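Local coordinates for protein nicotinate phosphoribosyltransferase (Saccharomyces cerevisiae, PDB 1VLP) that catalyses the ATP-dependent synthesis of nicotinate ribonucleotide from nicotinate and phosphoribosyl diphosphate, the first step of NAD formation from nicotinic acid, at residues E110-F115 with W137-L142; V44-T49 with A243-M248. One frame throughout, in Å; residues are numbered along the deposited sequence.

Contacts 1 and 2 lie on the same side of the chain's centre, with their own centres about 12 Å apart, and both reach the same antiparallel sheet. Contact 1 is nested in the chain loop that contact 2 closes. Helix 137-140 joins them: Trp-137 NE1 lies 3.0 Å from Tyr-46 OH, a weak hydrogen bond. Lys-28 NZ also bridges them, bonding to Ile-141 O and to Glu-245 OE2. Contact 2 lies nearer the expected nicotinate site. There the side chain of Glu-245 is about 4 Å from that of Tyr-27 and about 9 Å from that of Arg-306, both assigned to nicotinate by similarity. Contact 1 lies away from the assigned sites.

Contact 1: residues E110-F115 with W137-L142; sequences EEQISF and WKDTIL
Gln-112 packs against Asp-139 and Thr-140 beside the open end of a beta hairpin. The hairpin is made of strands 113-120 and 126-134, in the N-terminal domain of the enzyme. Gln-112 is the last residue of the short helix 109-112 that leads into it. Asp-139 and Thr-140 lie on the short, weakly bonded helix 137-140 that follows it. The contact is small, with 110 Å² buried over both sides.

Apolar contact comes first. Gln-112 CG meets the methyl CG2 of Thr-140 at 3.4 Å, and the two side chains cross at about a right angle. The glutamine chain bends at chi2 (63°), which brings the amide group alongside Asp-139 CB. Gln-112 CD lies 4.2 Å from Asp-139 CB. The amide and carboxylate planes are 27° apart. The side chain of Gln-112 also touches Tyr-143. An alanine here would be likely to open a gap beside the Thr-140 methyl and leave Asp-139 CB without its amide neighbour.

Backbone bonds set the position of each side. Gln-112 pairs with Ser-134 and Ser-114 with Leu-132, which fixes the start of strand 113-120 on its partner. In the other segment, Trp-137 O takes two donors, Thr-140 N at 3.2 Å and Ile-141 N at 3.0 Å, and this holds the short helical turn closed.

The last polar detail is at Thr-140. Its OG1 sits between the backbone N and carbonyl carbon (chi1 60°) and bonds back to Ser-136 O, while CG2 is the branch that meets Gln-112 CG.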
loop_
_atom_site.group_PDB
_atom_site.type_symbol
_atom_site.label_atom_id
_atom_site.label_comp_id
_atom_site.label_asym_id
_atom_site.label_seq_id
_atom_site.Cartn_x
_atom_site.Cartn_y
_atom_site.Cartn_z
ATOM N N GLU A 110 9.333 -9.655 -18.805
ATOM C CA GLU A 110 8.982 -10.407 -19.989
ATOM C C GLU A 110 8.381 -11.799 -19.674
ATOM O O GLU A 110 7.568 -12.301 -20.436
ATOM C CB GLU A 110 10.204 -10.506 -20.916
ATOM C CG GLU A 110 11.310 -11.507 -20.474
ATOM C CD GLU A 110 12.206 -11.056 -19.308
ATOM O OE1 GLU A 110 12.089 -9.895 -18.810
ATOM O OE2 GLU A 110 13.062 -11.888 -18.919
ATOM N N GLU A 111 8.772 -12.378 -18.549
ATOM C CA GLU A 111 8.270 -13.659 -18.068
ATOM C C GLU A 111 7.127 -13.501 -17.095
ATOM O O GLU A 111 6.192 -14.280 -17.131
ATOM C CB GLU A 111 9.389 -14.417 -17.343
ATOM C CG GLU A 111 10.568 -14.866 -18.237
ATOM C CD GLU A 111 11.669 -15.633 -17.460
ATOM O OE1 GLU A 111 11.716 -15.558 -16.200
ATOM O OE2 GLU A 111 12.494 -16.311 -18.123
ATOM N N GLN A 112 7.162 -12.464 -16.260
ATOM C CA GLN A 112 6.169 -12.284 -15.192
ATOM C C GLN A 112 4.904 -11.520 -15.591
ATOM O O GLN A 112 3.840 -11.810 -15.051
ATOM C CB GLN A 112 6.774 -11.570 -13.998
ATOM C CG GLN A 112 7.096 -12.468 -12.828
ATOM C CD GLN A 112 8.142 -13.513 -13.168
ATOM O OE1 GLN A 112 7.792 -14.643 -13.508
ATOM N NE2 GLN A 112 9.427 -13.148 -13.062
ATOM N N ILE A 113 5.029 -10.505 -16.453
ATOM C CA ILE A 113 3.862 -9.675 -16.832
ATOM C C ILE A 113 3.252 -10.173 -18.121
ATOM O O ILE A 113 3.967 -10.337 -19.133
ATOM C CB ILE A 113 4.236 -8.181 -17.013
ATOM C CG1 ILE A 113 4.941 -7.659 -15.774
ATOM C CG2 ILE A 113 3.023 -7.364 -17.339
ATOM C CD1 ILE A 113 5.438 -6.195 -15.921
ATOM N N SER A 114 1.951 -10.425 -18.073
ATOM C CA SER A 114 1.177 -10.665 -19.253
ATOM C C SER A 114 0.274 -9.464 -19.417
ATOM O O SER A 114 -0.643 -9.323 -18.677
ATOM C CB SER A 114 0.303 -11.902 -19.074
ATOM O OG SER A 114 -0.584 -12.057 -20.179
ATOM N N PHE A 115 0.603 -8.600 -20.377
ATOM C CA PHE A 115 -0.109 -7.334 -20.634
ATOM C C PHE A 115 -0.660 -7.347 -22.053
ATOM O O PHE A 115 0.090 -7.440 -23.052
ATOM C CB PHE A 115 0.877 -6.183 -20.412
ATOM C CG PHE A 115 0.368 -4.831 -20.784
ATOM C CD1 PHE A 115 -0.988 -4.466 -20.627
ATOM C CD2 PHE A 115 1.254 -3.886 -21.302
ATOM C CE1 PHE A 115 -1.413 -3.176 -20.923
ATOM C CE2 PHE A 115 0.825 -2.598 -21.624
ATOM C CZ PHE A 115 -0.513 -2.241 -21.450
ATOM N N TRP A 137 6.386 -16.145 -5.831
ATOM C CA TRP A 137 5.973 -15.006 -5.029
ATOM C C TRP A 137 7.132 -14.002 -4.847
ATOM O O TRP A 137 6.902 -12.827 -5.008
ATOM C CB TRP A 137 5.375 -15.501 -3.718
ATOM C CG TRP A 137 4.465 -14.525 -2.986
ATOM C CD1 TRP A 137 4.025 -13.311 -3.414
ATOM C CD2 TRP A 137 3.822 -14.754 -1.731
ATOM N NE1 TRP A 137 3.189 -12.761 -2.522
ATOM C CE2 TRP A 137 3.022 -13.619 -1.469
ATOM C CE3 TRP A 137 3.849 -15.802 -0.786
ATOM C CZ2 TRP A 137 2.285 -13.487 -0.276
ATOM C CZ3 TRP A 137 3.107 -15.661 0.378
ATOM C CH2 TRP A 137 2.326 -14.522 0.616
ATOM N N LYS A 138 8.358 -14.467 -4.610
ATOM C CA LYS A 138 9.532 -13.581 -4.489
ATOM C C LYS A 138 9.901 -12.841 -5.786
ATOM O O LYS A 138 10.561 -11.813 -5.725
ATOM C CB LYS A 138 10.768 -14.328 -3.995
ATOM C CG LYS A 138 11.410 -15.243 -4.957
ATOM C CD LYS A 138 12.479 -16.074 -4.233
ATOM C CE LYS A 138 13.204 -16.990 -5.175
ATOM N NZ LYS A 138 12.377 -18.110 -5.694
ATOM N N ASP A 139 9.486 -13.378 -6.924
ATOM C CA ASP A 139 9.712 -12.772 -8.248
ATOM C C ASP A 139 8.622 -11.791 -8.645
ATOM O O ASP A 139 8.796 -11.036 -9.632
ATOM C CB ASP A 139 9.765 -13.839 -9.359
ATOM C CG ASP A 139 11.040 -14.646 -9.346
ATOM O OD1 ASP A 139 11.989 -14.275 -8.651
ATOM O OD2 ASP A 139 11.075 -15.681 -10.032
ATOM N N THR A 140 7.469 -11.831 -7.968
ATOM C CA THR A 140 6.295 -11.076 -8.407
ATOM C C THR A 140 5.843 -9.960 -7.462
ATOM O O THR A 140 5.166 -8.964 -7.899
ATOM C CB THR A 140 5.108 -12.032 -8.702
ATOM O OG1 THR A 140 4.780 -12.750 -7.543
ATOM C CG2 THR A 140 5.495 -12.996 -9.819
ATOM N N ILE A 141 6.173 -10.130 -6.187
ATOM C CA ILE A 141 5.705 -9.208 -5.126
ATOM C C ILE A 141 5.991 -7.695 -5.362
ATOM O O ILE A 141 5.186 -6.840 -4.965
ATOM C CB ILE A 141 6.218 -9.708 -3.755
ATOM C CG1 ILE A 141 5.552 -8.945 -2.616
ATOM C CG2 ILE A 141 7.743 -9.624 -3.673
ATOM C CD1 ILE A 141 4.987 -9.774 -1.638
ATOM N N LEU A 142 7.116 -7.344 -6.001
ATOM C CA LEU A 142 7.420 -5.929 -6.132
ATOM C C LEU A 142 6.591 -5.227 -7.201
ATOM O O LEU A 142 6.566 -4.006 -7.242
ATOM C CB LEU A 142 8.917 -5.735 -6.404
ATOM C CG LEU A 142 9.860 -6.166 -5.273
ATOM C CD1 LEU A 142 11.307 -5.689 -5.587
ATOM C CD2 LEU A 142 9.416 -5.663 -3.912
#

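Contact 2: residues V44-T49 with A243-M248; sequences VTYKYT and AHEWVM
The Tyr-46 ring meets the carboxylate of Glu-245 at its edge. Glu-245 CD lies in the plane of the ring, and OE1 lies near that plane, on the CE2 side of the hydroxyl. The carboxylate is turned 78° from the ring, so the two flat groups do not stack. From segment 243-248 nothing covers a face of the ring. Further round the edge, Thr-140 OG1 comes up at CE1, near the ring plane.

One hydrogen bond carries the contact. Tyr-46 OH donates to Glu-245 OE1, modelled at a very short and doubtful 2.3 Å.

The reach comes mainly from the side chains, as the nearest alpha carbons, of Tyr-46 and Glu-245, are 10.1 Å apart. Glu-245 CG lies between its backbone N and carbonyl carbon (chi1 71°), and the chain is extended beyond it, which carries the carboxylate across to the phenol. The two carboxylate oxygens are shared out. OE1 takes the phenol, and OE2 forms a salt bridge with Lys-28 NZ.

The side chain of Glu-245 comes about 4 Å from that of Tyr-27, a nicotinate-binding residue by similarity, so the pair probably borders the nicotinate pocket. His-244, just before Glu-245, is by similarity the histidine that phosphorylates itself, though it carries no phosphate in this structure.

The contact joins two parts of the enzyme. Tyr-46 is on strand 43-50, between strand 126-134 and strand 388-395, whose Ile-390 touches it. Glu-245 is in the first turn of helix 244-254, in the part of the chain that belongs to the TIM-barrel-like NAPRTase family, and its side chain also packs on Met-31 of helix 26-38 and on Trp-137 of helix 137-140.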
loop_
_atom_site.group_PDB
_atom_site.type_symbol
_atom_site.label_atom_id
_atom_site.label_comp_id
_atom_site.label_asym_id
_atom_site.label_seq_id
_atom_site.Cartn_x
_atom_site.Cartn_y
_atom_site.Cartn_z
ATOM N N VAL A 44 2.332 -17.449 -7.394
ATOM C CA VAL A 44 1.162 -16.607 -7.244
ATOM C C VAL A 44 0.794 -15.952 -8.571
ATOM O O VAL A 44 1.610 -15.893 -9.530
ATOM C CB VAL A 44 1.423 -15.461 -6.206
ATOM C CG1 VAL A 44 1.706 -16.022 -4.792
ATOM C CG2 VAL A 44 2.585 -14.526 -6.709
ATOM N N THR A 45 -0.447 -15.451 -8.606
ATOM C CA THR A 45 -0.881 -14.599 -9.711
ATOM C C THR A 45 -1.533 -13.367 -9.099
ATOM O O THR A 45 -2.390 -13.499 -8.227
ATOM C CB THR A 45 -1.883 -15.319 -10.633
ATOM O OG1 THR A 45 -1.220 -16.423 -11.253
ATOM C CG2 THR A 45 -2.411 -14.374 -11.690
ATOM N N TYR A 46 -1.156 -12.180 -9.578
ATOM C CA TYR A 46 -1.870 -10.909 -9.284
ATOM C C TYR A 46 -2.636 -10.469 -10.515
ATOM O O TYR A 46 -2.178 -10.737 -11.656
ATOM C CB TYR A 46 -0.893 -9.766 -8.923
ATOM C CG TYR A 46 -0.044 -9.959 -7.678
ATOM C CD1 TYR A 46 1.114 -10.754 -7.723
ATOM C CD2 TYR A 46 -0.375 -9.349 -6.471
ATOM C CE1 TYR A 46 1.905 -10.937 -6.599
ATOM C CE2 TYR A 46 0.416 -9.532 -5.341
ATOM C CZ TYR A 46 1.557 -10.348 -5.434
ATOM O OH TYR A 46 2.382 -10.533 -4.367
ATOM N N LYS A 47 -3.741 -9.741 -10.316
ATOM C CA LYS A 47 -4.548 -9.275 -11.419
ATOM C C LYS A 47 -4.890 -7.822 -11.252
ATOM O O LYS A 47 -5.256 -7.387 -10.202
ATOM C CB LYS A 47 -5.850 -10.076 -11.535
ATOM C CG LYS A 47 -6.956 -9.356 -12.347
ATOM C CD LYS A 47 -8.311 -10.124 -12.430
ATOM C CE LYS A 47 -9.325 -9.396 -13.375
ATOM N NZ LYS A 47 -10.164 -8.296 -12.770
ATOM N N TYR A 48 -4.774 -7.119 -12.360
ATOM C CA TYR A 48 -5.207 -5.708 -12.489
ATOM C C TYR A 48 -6.709 -5.628 -12.637
ATOM O O TYR A 48 -7.311 -6.362 -13.378
ATOM C CB TYR A 48 -4.541 -5.096 -13.721
ATOM C CG TYR A 48 -5.091 -3.788 -14.254
ATOM C CD1 TYR A 48 -4.667 -2.564 -13.717
ATOM C CD2 TYR A 48 -6.030 -3.785 -15.289
ATOM C CE1 TYR A 48 -5.140 -1.382 -14.214
ATOM C CE2 TYR A 48 -6.539 -2.562 -15.808
ATOM C CZ TYR A 48 -6.032 -1.371 -15.291
ATOM O OH TYR A 48 -6.475 -0.196 -15.822
ATOM N N THR A 49 -7.309 -4.680 -11.941
ATOM C CA THR A 49 -8.703 -4.374 -12.147
ATOM C C THR A 49 -8.867 -2.864 -12.150
ATOM O O THR A 49 -8.273 -2.156 -11.330
ATOM C CB THR A 49 -9.603 -4.981 -11.034
ATOM O OG1 THR A 49 -9.393 -6.389 -10.975
ATOM C CG2 THR A 49 -11.074 -4.710 -11.366
ATOM N N ALA A 243 0.889 -6.097 4.832
ATOM C CA ALA A 243 -0.206 -5.851 3.893
ATOM C C ALA A 243 -1.166 -7.049 3.921
ATOM O O ALA A 243 -0.799 -8.101 4.421
ATOM C CB ALA A 243 0.329 -5.674 2.463
ATOM N N HIS A 244 -2.361 -6.885 3.380
ATOM C CA HIS A 244 -3.341 -8.002 3.319
ATOM C C HIS A 244 -2.787 -9.211 2.633
ATOM O O HIS A 244 -3.122 -10.327 3.028
ATOM C CB HIS A 244 -4.656 -7.616 2.643
ATOM C CG HIS A 244 -5.421 -6.541 3.347
ATOM N ND1 HIS A 244 -6.037 -6.733 4.564
ATOM C CD2 HIS A 244 -5.623 -5.240 3.017
ATOM C CE1 HIS A 244 -6.614 -5.597 4.936
ATOM N NE2 HIS A 244 -6.382 -4.679 4.008
ATOM N N GLU A 245 -1.926 -8.995 1.629
ATOM C CA GLU A 245 -1.474 -10.104 0.788
ATOM C C GLU A 245 -0.694 -11.151 1.590
ATOM O O GLU A 245 -0.738 -12.340 1.283
ATOM C CB GLU A 245 -0.736 -9.588 -0.451
ATOM C CG GLU A 245 0.560 -9.018 -0.280
ATOM C CD GLU A 245 1.264 -8.704 -1.660
ATOM O OE1 GLU A 245 1.461 -9.670 -2.434
ATOM O OE2 GLU A 245 1.679 -7.568 -1.862
ATOM N N TRP A 246 -0.103 -10.736 2.718
ATOM C CA TRP A 246 0.566 -11.656 3.623
ATOM C C TRP A 246 -0.356 -12.688 4.180
ATOM O O TRP A 246 -0.153 -13.873 3.924
ATOM C CB TRP A 246 1.313 -10.895 4.734
ATOM C CG TRP A 246 2.100 -11.784 5.614
ATOM C CD1 TRP A 246 1.920 -11.949 6.959
ATOM C CD2 TRP A 246 3.217 -12.615 5.258
ATOM N NE1 TRP A 246 2.826 -12.831 7.440
ATOM C CE2 TRP A 246 3.640 -13.260 6.439
ATOM C CE3 TRP A 246 3.902 -12.885 4.053
ATOM C CZ2 TRP A 246 4.710 -14.170 6.461
ATOM C CZ3 TRP A 246 4.958 -13.780 4.077
ATOM C CH2 TRP A 246 5.352 -14.404 5.255
ATOM N N VAL A 247 -1.375 -12.315 4.961
ATOM C CA VAL A 247 -2.233 -13.394 5.514
ATOM C C VAL A 247 -3.052 -14.111 4.435
ATOM O O VAL A 247 -3.342 -15.275 4.598
ATOM C CB VAL A 247 -3.133 -12.995 6.743
ATOM C CG1 VAL A 247 -4.232 -12.084 6.358
ATOM C CG2 VAL A 247 -3.699 -14.294 7.448
HETATM N N MSE A 248 -3.438 -13.399 3.381
HETATM C CA MSE A 248 -4.153 -14.014 2.198
HETATM C C MSE A 248 -3.297 -15.112 1.627
HETATM O O MSE A 248 -3.784 -16.225 1.429
HETATM C CB MSE A 248 -4.473 -12.961 1.151
HETATM C CG MSE A 248 -5.464 -11.891 1.559
HETATM SE SE MSE A 248 -5.609 -10.526 0.191
HETATM C CE MSE A 248 -6.376 -11.586 -1.253
#